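Local coordinates for protein similar to hydroxylamine oxidoreductase (Kuenenia stuttgartiensis, PDB 6H5L) that probably works as a heme c-rich reductase of the hydroxylamine oxidoreductase family, passing electrons along hemes of a large anammox complex, at residues Q173-E176 with A177-V181; R400-Y403 with P404-G408; L440-Y443 with G444-Q448; I456-M459 with Y460-W464. All coordinates share one frame; numbering follows the deposited sequence.

How the contacts relate
The four contacts follow one another along a mainly helical chain, each built from neighbouring residues. Contact 1 lies on helix 174-180 beside bound heme c, with its centre about 15 Å from that of contact 3. Contacts 2, 3 and 4 touch in succession. The turn leading into helix 406-412 meets helix 443-446 through Tyr403 and Pro404 against Tyr443, and helix 443-446 packs on helix 455-476 through Met445 against Asn461 and Arg462. A salt bridge from Arg400 to Glu457 also ties contact 2 to contact 4, although their centres are about 20 Å apart. Contacts 3 and 4 both reach the second subunit, so this run extends from a heme pocket to the subunit interface.

Contact 1 of 4, residues Q173-E176 with A177-V181; sequences QSWE and ANTIV. With HEC (heme c), chain H.
Helix 174-180 runs beside a heme c, and its first turns carry Trp175 with Asn178 on one flank and Glu176 with Ile180 on another. Gln173 is the N-cap residue. The following backbone bonds join residues four apart; the one from Ile180 N to Glu176 O is 2.9 Å long, while the three before it are weak. Trp175 and Asn178 cross with ring and amide planes 80° apart, the amide ND2 sitting 3.8 Å above one face of the indole, toward its rim. That ND2 is hydrogen-bonded to Asp200, which fixes the amide while the flat indole packs beneath it. Glu176 and Ile180 lie side by side; CG anti to N (chi1 177°) with an extended chain brings Glu176 OE2 3.9 Å from Ile180 CD1. Small residues suit the heme side: Ser174 OG is 3.2 Å from the methyl CMD, and Ala177 CB is 3.6 Å from the propionate oxygen O2D. Glu176 OE1 is gripped by two neutral groups, Gln173 NE2 at 2.9 Å on its syn side and the Tyr24 hydroxyl, and a long, weak ion pair joins OE2 to Arg168; together these would help steady the carboxylate's charge.

Contact 2 of 4, residues R400-Y403 with P404-G408; sequences RDPY and PLSDG
Tyr403 and Ser406 meet across a type II beta turn that delivers the chain into helix 406-412. The polar part of the contact is a hydrogen bond from Ser406 OG to Tyr403 O, very short at 2.5 Å between the two oxygens, so its exact length is doubtful. Ser406 holds OG beside its own backbone N (chi1 -64°), from where the hydroxyl reaches back over the turn to the carbonyl three residues earlier. A short hydroxyl side chain suits this place because it can turn back to a carbonyl of its own turn; Pro402 CB also packs on the same OG, at 3.7 Å. Further along, Asp407 OD1 receives a weak bond from Gly408 N and OD2 makes a salt bridge with Arg189, so an acid stands in the first turn of the helix.

The aromatic part is a CH-pi contact. Pro404 CD lies over one face of the Tyr403 ring, 3.5 Å from the centroid and 21° off the normal. With CG of Tyr403 anti to its N (chi1 -172°), the ring lies beside the carbonyl carbon and therefore next to the proline that follows. Proline's fixed phi also fits the second position of the turn, whereas Leu405 in the third adopts a left-handed conformation. The phenol OH is bonded to Leu440 O. Tyr403 is thus probably held at both ends, by serine hydroxyl and distant backbone oxygen, while polarised proline CD hydrogens meet the electron-rich ring face.

Contact 3 of 4, residues L440-Y443 with G444-Q448; sequences LGVY and GMFLQ. With HEC (heme c), chain F.
The Phe446 ring takes Val442 O and Tyr443 O at its edge, close to its plane, with Val442 O 3.2 Å from CD1; slightly positive ring hydrogens suit such carbonyl neighbours. The vinyl-derived carbon CAB of the heme also lies at this ring's edge, and CE2 comes obliquely to within 3.5 Å of heme C2B. Trp183 meets the phenylalanine as well, the two ring planes at about 40°. The Tyr443 ring has Leu440 O in its plane at the edge. It packs edge-to-face with Tyr403, and its hydroxyl is bonded to Asn452.

Among the aliphatic groups, Val442 divides its branches: CG1 touches Phe446 CE1 at 3.6 Å, while CG2, anti to the backbone N, packs against Met445 CB at 3.8 Å. The backbone holds this shape with Met445 N bonded to Val442 O and with Tyr443 O taking two donors, Phe446 N at 2.9 Å and Leu447 N at 3.0 Å. At Gly444 it is the backbone N itself that comes close to Tyr443 CG, lying oblique to the ring. Met445 and Leu447 then pack on Met493 and Met492 of the second subunit. This mixture of three- and four-residue bonds is that of a short helical turn, here laying Phe446 on the side of the heme where water 1 binds the iron, consistent with an exchangeable site, as at the catalytic heme of hydroxylamine oxidoreductase relatives.

Contact 4 of 4, residues I456-M459 with Y460-W464; sequences IENM and YNRLW
Asn458 and Asn461 share an amide-to-amide hydrogen bond along helix 455-476. Asn461 ND2 gives to Asn458 OD1 at 3.0 Å and 156°, in the donor amide's own plane, with the two amides turned 56° apart. Asn461 has its CG beside the backbone N (chi1 -79°), which turns the amide back toward the preceding turn. Its other end is used too: OD1 receives Trp464 NE1 at 3.0 Å, in the carbonyl plane and on a lone pair. Asparagine suits this buried place because it can donate and accept at once. Asn458 ND2 is satisfied by Gly444 O and by water 2, at 2.7 Å. The backbone follows the regular alpha-helical pattern, for example Arg462 N to Asn458 O.

Around these amides, the charged and phenolic groups find partners outside the two segments: Glu457 OE1 takes both a salt bridge from Arg400 and a hydrogen bond with Ser454 OG, Tyr460 OH meets Gln381, and Arg462 NE pairs with Glu494, a countercharge that probably eases the approach of Arg497 of the second subunit. The flat guanidinium lies over the helix backbone, Asn458 O being 3.4 Å above the centre of its face. Arg462 NH1 reaches the shared water 2 at 3.1 Å, in the guanidinium plane.

Contact 1 of 4, residues Q173-E176 with A177-V181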
# COMPACT_ATOMS: atom_id res chain seq x y z
N GLN A 173 -39.17 20.51 27.90
CA GLN A 173 -40.32 21.40 27.99
C GLN A 173 -40.31 22.45 26.88
O GLN A 173 -40.78 23.58 27.08
CB GLN A 173 -40.36 22.07 29.36
CG GLN A 173 -40.04 21.13 30.51
CD GLN A 173 -40.08 21.82 31.86
OE1 GLN A 173 -39.22 21.59 32.71
NE2 GLN A 173 -41.08 22.68 32.06
N SER A 174 -39.77 22.10 25.71
CA SER A 174 -39.61 23.09 24.65
C SER A 174 -40.95 23.46 24.02
O SER A 174 -41.20 24.63 23.74
CB SER A 174 -38.64 22.55 23.59
OG SER A 174 -38.19 23.59 22.74
N TRP A 175 -41.81 22.47 23.77
CA TRP A 175 -43.10 22.77 23.17
C TRP A 175 -44.02 23.50 24.15
O TRP A 175 -44.91 24.24 23.72
CB TRP A 175 -43.78 21.50 22.67
CG TRP A 175 -44.89 21.79 21.72
CD1 TRP A 175 -46.23 21.78 21.98
CD2 TRP A 175 -44.76 22.15 20.34
NE1 TRP A 175 -46.94 22.11 20.85
CE2 TRP A 175 -46.06 22.34 19.83
CE3 TRP A 175 -43.67 22.34 19.49
CZ2 TRP A 175 -46.29 22.71 18.51
CZ3 TRP A 175 -43.90 22.70 18.18
CH2 TRP A 175 -45.21 22.88 17.70
N GLU A 176 -43.82 23.28 25.45
CA GLU A 176 -44.56 24.05 26.45
C GLU A 176 -44.29 25.54 26.29
O GLU A 176 -45.22 26.34 26.12
CB GLU A 176 -44.19 23.58 27.86
CG GLU A 176 -44.86 24.39 28.96
CD GLU A 176 -44.24 24.14 30.32
OE1 GLU A 176 -43.51 23.14 30.48
OE2 GLU A 176 -44.47 24.95 31.24
N ALA A 177 -43.02 25.93 26.31
CA ALA A 177 -42.65 27.34 26.23
C ALA A 177 -43.16 27.99 24.95
O ALA A 177 -43.44 29.19 24.92
CB ALA A 177 -41.14 27.49 26.33
N ASN A 178 -43.28 27.21 23.87
CA ASN A 178 -43.71 27.77 22.59
C ASN A 178 -45.14 28.29 22.66
O ASN A 178 -45.41 29.46 22.35
CB ASN A 178 -43.57 26.72 21.49
CG ASN A 178 -43.80 27.29 20.10
OD1 ASN A 178 -43.64 28.49 19.88
ND2 ASN A 178 -44.17 26.43 19.16
N THR A 179 -46.08 27.45 23.09
CA THR A 179 -47.50 27.76 23.01
C THR A 179 -48.10 28.21 24.34
O THR A 179 -49.28 28.57 24.38
CB THR A 179 -48.28 26.55 22.49
OG1 THR A 179 -48.23 25.49 23.45
CG2 THR A 179 -47.68 26.06 21.17
N ILE A 180 -47.32 28.22 25.43
CA ILE A 180 -47.90 28.63 26.71
C ILE A 180 -47.97 30.15 26.81
O ILE A 180 -48.83 30.68 27.53
CB ILE A 180 -47.12 28.02 27.89
CG1 ILE A 180 -47.96 28.08 29.17
CG2 ILE A 180 -45.79 28.74 28.09
CD1 ILE A 180 -47.28 27.47 30.37
N VAL A 181 -47.10 30.86 26.12
CA VAL A 181 -47.10 32.33 26.21
C VAL A 181 -48.33 32.87 25.49
O VAL A 181 -48.74 32.32 24.45
CB VAL A 181 -45.81 32.90 25.62
CG1 VAL A 181 -44.62 32.53 26.50
CG2 VAL A 181 -45.59 32.40 24.20
FE HEC H . -30.83 23.48 22.70
CHA HEC H . -32.43 25.00 25.32
CHB HEC H . -27.92 23.37 24.54
CHC HEC H . -29.25 21.76 20.16
CHD HEC H . -33.51 24.02 20.64
NA HEC H . -30.28 24.08 24.57
C1A HEC H . -31.11 24.68 25.50
C2A HEC H . -30.33 24.90 26.71
C3A HEC H . -29.09 24.45 26.50
C4A HEC H . -29.03 23.93 25.15
CMA HEC H . -27.93 24.48 27.51
CAA HEC H . -30.84 25.53 28.02
CBA HEC H . -30.52 27.02 28.01
CGA HEC H . -30.74 27.57 29.39
O1A HEC H . -31.03 28.79 29.50
O2A HEC H . -30.64 26.80 30.38
NB HEC H . -28.92 22.75 22.39
C1B HEC H . -27.91 22.72 23.33
C2B HEC H . -26.83 21.90 22.80
C3B HEC H . -27.20 21.46 21.59
C4B HEC H . -28.52 21.98 21.31
CMB HEC H . -25.49 21.62 23.53
CAB HEC H . -26.38 20.56 20.64
CBB HEC H . -26.14 19.14 21.22
NC HEC H . -31.27 23.01 20.76
C1C HEC H . -30.52 22.24 19.89
C2C HEC H . -31.37 21.84 18.79
C3C HEC H . -32.44 22.65 18.83
C4C HEC H . -32.47 23.28 20.13
CMC HEC H . -30.79 21.23 17.49
CAC HEC H . -33.61 22.73 17.82
CBC HEC H . -34.62 21.60 18.12
ND HEC H . -32.70 24.35 22.95
C1D HEC H . -33.63 24.51 21.92
C2D HEC H . -34.75 25.26 22.42
C3D HEC H . -34.41 25.58 23.88
C4D HEC H . -33.12 24.97 24.12
CMD HEC H . -36.01 25.67 21.62
CAD HEC H . -35.25 26.36 24.91
CBD HEC H . -36.64 25.74 25.06
CGD HEC H . -37.39 26.51 26.11
O1D HEC H . -37.79 25.90 27.13
O2D HEC H . -37.58 27.74 25.92

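Contact 2 of 4, residues R400-Y403 with P404-G408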
# COMPACT_ATOMS: atom_id res chain seq x y z
N ARG A 400 -55.09 52.11 23.63
CA ARG A 400 -54.33 51.14 22.87
C ARG A 400 -54.80 49.74 23.25
O ARG A 400 -55.50 49.55 24.26
CB ARG A 400 -52.82 51.30 23.09
CG ARG A 400 -52.32 50.83 24.45
CD ARG A 400 -50.85 51.18 24.62
NE ARG A 400 -50.18 50.33 25.60
CZ ARG A 400 -48.87 50.34 25.82
NH1 ARG A 400 -48.09 51.18 25.14
NH2 ARG A 400 -48.33 49.53 26.72
N ASP A 401 -54.42 48.76 22.43
CA ASP A 401 -54.83 47.39 22.68
C ASP A 401 -54.32 46.91 24.04
O ASP A 401 -53.26 47.35 24.50
CB ASP A 401 -54.31 46.47 21.57
CG ASP A 401 -55.23 46.42 20.37
OD1 ASP A 401 -56.29 47.08 20.41
OD2 ASP A 401 -54.90 45.72 19.39
N PRO A 402 -55.04 46.01 24.69
CA PRO A 402 -54.57 45.48 25.98
C PRO A 402 -53.41 44.51 25.82
O PRO A 402 -52.93 44.29 24.70
CB PRO A 402 -55.82 44.78 26.54
CG PRO A 402 -56.58 44.37 25.33
CD PRO A 402 -56.36 45.47 24.32
N TYR A 403 -52.95 43.96 26.93
CA TYR A 403 -51.94 42.91 26.89
C TYR A 403 -52.44 41.76 26.02
O TYR A 403 -53.64 41.46 26.02
CB TYR A 403 -51.62 42.43 28.30
CG TYR A 403 -50.45 41.48 28.41
CD1 TYR A 403 -49.14 41.96 28.49
CD2 TYR A 403 -50.64 40.11 28.44
CE1 TYR A 403 -48.07 41.09 28.60
CE2 TYR A 403 -49.57 39.23 28.54
CZ TYR A 403 -48.29 39.73 28.62
OH TYR A 403 -47.22 38.87 28.72
N PRO A 404 -51.56 41.10 25.26
CA PRO A 404 -52.02 40.07 24.32
C PRO A 404 -52.81 38.97 25.01
O PRO A 404 -52.37 38.38 25.99
CB PRO A 404 -50.71 39.54 23.71
CG PRO A 404 -49.62 40.00 24.63
CD PRO A 404 -50.10 41.31 25.17
N LEU A 405 -54.01 38.72 24.47
CA LEU A 405 -54.89 37.65 24.95
C LEU A 405 -55.29 37.86 26.41
O LEU A 405 -55.29 36.93 27.22
CB LEU A 405 -54.24 36.27 24.76
CG LEU A 405 -55.18 35.09 24.56
CD1 LEU A 405 -55.69 35.05 23.13
CD2 LEU A 405 -54.49 33.79 24.92
N SER A 406 -55.66 39.10 26.75
CA SER A 406 -56.06 39.40 28.12
C SER A 406 -57.37 38.70 28.49
O SER A 406 -57.56 38.34 29.65
CB SER A 406 -56.19 40.91 28.31
OG SER A 406 -54.95 41.56 28.14
N ASP A 407 -58.27 38.51 27.52
CA ASP A 407 -59.52 37.81 27.81
C ASP A 407 -59.26 36.33 28.09
O ASP A 407 -59.91 35.74 28.97
CB ASP A 407 -60.49 37.97 26.64
CG ASP A 407 -59.89 37.54 25.31
OD1 ASP A 407 -58.67 37.30 25.26
OD2 ASP A 407 -60.64 37.44 24.32
N GLY A 408 -58.33 35.72 27.36
CA GLY A 408 -58.01 34.33 27.61
C GLY A 408 -57.23 34.12 28.90
O GLY A 408 -57.36 33.07 29.54

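Contact 3 of 4, residues L440-Y443 with G444-Q448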
# COMPACT_ATOMS: atom_id res chain seq x y z
N LEU A 440 -42.28 38.52 31.11
CA LEU A 440 -43.60 38.70 30.51
C LEU A 440 -43.76 40.02 29.75
O LEU A 440 -44.79 40.20 29.09
CB LEU A 440 -44.68 38.58 31.58
CG LEU A 440 -44.85 37.15 32.09
CD1 LEU A 440 -46.13 36.99 32.89
CD2 LEU A 440 -44.81 36.15 30.93
N GLY A 441 -42.78 40.92 29.80
CA GLY A 441 -42.87 42.14 29.02
C GLY A 441 -42.35 42.03 27.61
O GLY A 441 -42.36 43.03 26.87
N VAL A 442 -41.90 40.85 27.19
CA VAL A 442 -41.22 40.69 25.91
C VAL A 442 -42.18 40.50 24.75
O VAL A 442 -41.73 40.31 23.61
CB VAL A 442 -40.24 39.50 26.00
CG1 VAL A 442 -40.98 38.17 25.81
CG2 VAL A 442 -39.09 39.65 25.02
N TYR A 443 -43.50 40.56 24.99
CA TYR A 443 -44.47 40.25 23.94
C TYR A 443 -44.27 41.13 22.71
O TYR A 443 -44.45 40.68 21.58
CB TYR A 443 -45.89 40.39 24.47
CG TYR A 443 -46.27 41.80 24.86
CD1 TYR A 443 -45.96 42.31 26.11
CD2 TYR A 443 -46.93 42.63 23.96
CE1 TYR A 443 -46.30 43.60 26.46
CE2 TYR A 443 -47.27 43.92 24.30
CZ TYR A 443 -46.96 44.40 25.55
OH TYR A 443 -47.30 45.69 25.90
N GLY A 444 -43.91 42.40 22.92
CA GLY A 444 -43.69 43.31 21.81
C GLY A 444 -42.56 42.91 20.89
O GLY A 444 -42.52 43.34 19.74
N MET A 445 -41.63 42.09 21.39
CA MET A 445 -40.60 41.52 20.53
C MET A 445 -41.20 40.65 19.43
O MET A 445 -40.62 40.53 18.35
CB MET A 445 -39.63 40.69 21.38
CG MET A 445 -38.18 40.78 20.99
SD MET A 445 -37.37 42.17 21.80
CE MET A 445 -35.71 42.00 21.17
N PHE A 446 -42.36 40.05 19.70
CA PHE A 446 -42.94 39.01 18.85
C PHE A 446 -44.12 39.51 18.03
O PHE A 446 -44.27 39.11 16.87
CB PHE A 446 -43.40 37.83 19.71
CG PHE A 446 -42.30 37.18 20.52
CD1 PHE A 446 -41.76 37.83 21.62
CD2 PHE A 446 -41.84 35.92 20.20
CE1 PHE A 446 -40.75 37.23 22.36
CE2 PHE A 446 -40.83 35.32 20.94
CZ PHE A 446 -40.29 35.98 22.02
N LEU A 447 -44.95 40.38 18.60
CA LEU A 447 -46.20 40.78 17.97
C LEU A 447 -46.44 42.27 18.20
O LEU A 447 -46.14 42.79 19.28
CB LEU A 447 -47.38 39.97 18.52
CG LEU A 447 -48.80 40.36 18.10
CD1 LEU A 447 -48.98 40.20 16.60
CD2 LEU A 447 -49.82 39.54 18.86
N GLN A 448 -46.97 42.94 17.19
CA GLN A 448 -47.33 44.35 17.27
C GLN A 448 -48.84 44.48 17.17
O GLN A 448 -49.44 44.13 16.14
CB GLN A 448 -46.65 45.17 16.18
CG GLN A 448 -47.06 46.63 16.17
CD GLN A 448 -46.71 47.34 17.46
OE1 GLN A 448 -45.75 46.98 18.13
NE2 GLN A 448 -47.49 48.36 17.80
FE HEC F . -37.93 30.21 21.76
CHA HEC F . -36.32 30.61 24.72
CHB HEC F . -40.87 31.06 23.07
CHC HEC F . -39.17 30.91 18.55
CHD HEC F . -35.24 28.72 20.34
NA HEC F . -38.49 30.72 23.58
C1A HEC F . -37.68 30.87 24.69
C2A HEC F . -38.52 31.35 25.77
C3A HEC F . -39.77 31.47 25.31
C4A HEC F . -39.78 31.08 23.92
CMA HEC F . -40.99 31.94 26.13
CAA HEC F . -38.08 31.67 27.22
CBA HEC F . -37.50 30.43 27.88
CGA HEC F . -38.60 29.67 28.57
O1A HEC F . -38.72 28.45 28.30
O2A HEC F . -39.36 30.27 29.37
NB HEC F . -39.73 30.81 20.93
C1B HEC F . -40.78 31.25 21.71
C2B HEC F . -41.73 31.94 20.86
C3B HEC F . -41.25 31.90 19.59
C4B HEC F . -39.99 31.18 19.63
CMB HEC F . -43.02 32.55 21.45
CAB HEC F . -41.81 32.45 18.24
CBB HEC F . -43.33 32.75 18.18
NC HEC F . -37.34 29.84 19.79
C1C HEC F . -37.94 30.28 18.62
C2C HEC F . -37.01 30.07 17.52
C3C HEC F . -35.97 29.36 18.01
C4C HEC F . -36.13 29.27 19.45
CMC HEC F . -37.36 30.29 16.03
CAC HEC F . -34.75 28.82 17.22
CBC HEC F . -33.95 29.96 16.57
ND HEC F . -36.05 29.75 22.43
C1D HEC F . -35.10 29.10 21.66
C2D HEC F . -33.92 28.88 22.47
C3D HEC F . -34.25 29.47 23.85
C4D HEC F . -35.60 29.99 23.73
CMD HEC F . -32.62 28.18 22.01
CAD HEC F . -33.37 29.53 25.12
CBD HEC F . -32.00 30.13 24.80
CGD HEC F . -31.18 30.16 26.06
O1D HEC F . -31.77 29.91 27.15
O2D HEC F . -29.96 30.43 25.98
O HOH W 1 -36.99 32.07 21.43

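Contact 4 of 4, residues I456-M459 with Y460-W464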
# COMPACT_ATOMS: atom_id res chain seq x y z
N ILE A 456 -40.62 53.12 22.63
CA ILE A 456 -39.58 53.04 23.66
C ILE A 456 -39.62 51.70 24.38
O ILE A 456 -38.60 51.24 24.91
CB ILE A 456 -39.70 54.23 24.63
CG1 ILE A 456 -38.39 54.43 25.39
CG2 ILE A 456 -40.87 54.03 25.59
CD1 ILE A 456 -38.33 55.72 26.18
N GLU A 457 -40.79 51.05 24.43
CA GLU A 457 -40.88 49.74 25.08
C GLU A 457 -40.10 48.68 24.31
O GLU A 457 -39.46 47.81 24.92
CB GLU A 457 -42.35 49.34 25.23
CG GLU A 457 -43.05 50.01 26.39
CD GLU A 457 -44.55 49.76 26.38
OE1 GLU A 457 -45.22 50.24 25.45
OE2 GLU A 457 -45.04 49.07 27.30
N ASN A 458 -40.13 48.74 22.98
CA ASN A 458 -39.37 47.80 22.17
C ASN A 458 -37.90 48.17 22.08
O ASN A 458 -37.07 47.29 21.83
CB ASN A 458 -39.97 47.70 20.77
CG ASN A 458 -40.90 46.51 20.62
OD1 ASN A 458 -41.28 45.88 21.61
ND2 ASN A 458 -41.27 46.19 19.38
N MET A 459 -37.55 49.44 22.27
CA MET A 459 -36.15 49.79 22.43
C MET A 459 -35.56 49.08 23.64
O MET A 459 -34.50 48.46 23.55
CB MET A 459 -35.98 51.30 22.58
CG MET A 459 -36.44 52.13 21.39
SD MET A 459 -36.37 53.90 21.73
CE MET A 459 -37.09 54.56 20.23
N TYR A 460 -36.24 49.18 24.78
CA TYR A 460 -35.78 48.48 25.98
C TYR A 460 -35.82 46.97 25.78
O TYR A 460 -34.92 46.25 26.23
CB TYR A 460 -36.63 48.88 27.18
CG TYR A 460 -36.34 48.07 28.42
CD1 TYR A 460 -35.04 47.98 28.92
CD2 TYR A 460 -37.35 47.40 29.10
CE1 TYR A 460 -34.76 47.24 30.05
CE2 TYR A 460 -37.08 46.66 30.23
CZ TYR A 460 -35.78 46.58 30.70
OH TYR A 460 -35.51 45.84 31.83
N ASN A 461 -36.86 46.47 25.10
CA ASN A 461 -36.94 45.04 24.82
C ASN A 461 -35.72 44.55 24.05
O ASN A 461 -35.15 43.51 24.37
CB ASN A 461 -38.22 44.73 24.04
CG ASN A 461 -39.45 44.68 24.93
OD1 ASN A 461 -39.34 44.49 26.14
ND2 ASN A 461 -40.62 44.84 24.33
N ARG A 462 -35.29 45.31 23.04
CA ARG A 462 -34.08 44.94 22.31
C ARG A 462 -32.84 45.06 23.19
O ARG A 462 -31.85 44.36 22.95
CB ARG A 462 -33.94 45.80 21.06
CG ARG A 462 -34.87 45.40 19.92
CD ARG A 462 -34.60 46.22 18.66
NE ARG A 462 -34.92 47.63 18.85
CZ ARG A 462 -36.13 48.14 18.66
NH1 ARG A 462 -37.14 47.36 18.29
NH2 ARG A 462 -36.34 49.44 18.85
N LEU A 463 -32.88 45.92 24.20
CA LEU A 463 -31.74 46.06 25.10
C LEU A 463 -31.54 44.80 25.94
O LEU A 463 -30.43 44.25 26.00
CB LEU A 463 -31.92 47.29 26.00
CG LEU A 463 -30.72 47.81 26.79
CD1 LEU A 463 -30.90 49.28 27.12
CD2 LEU A 463 -30.50 47.02 28.08
N TRP A 464 -32.61 44.32 26.58
CA TRP A 464 -32.47 43.21 27.52
C TRP A 464 -32.71 41.84 26.91
O TRP A 464 -32.28 40.84 27.49
CB TRP A 464 -33.41 43.41 28.72
CG TRP A 464 -34.87 43.23 28.43
CD1 TRP A 464 -35.76 44.21 28.10
CD2 TRP A 464 -35.61 42.01 28.46
NE1 TRP A 464 -37.01 43.67 27.91
CE2 TRP A 464 -36.94 42.32 28.13
CE3 TRP A 464 -35.27 40.68 28.74
CZ2 TRP A 464 -37.94 41.35 28.06
CZ3 TRP A 464 -36.26 39.72 28.67
CH2 TRP A 464 -37.58 40.06 28.34
O HOH W 2 -40.11 47.81 17.55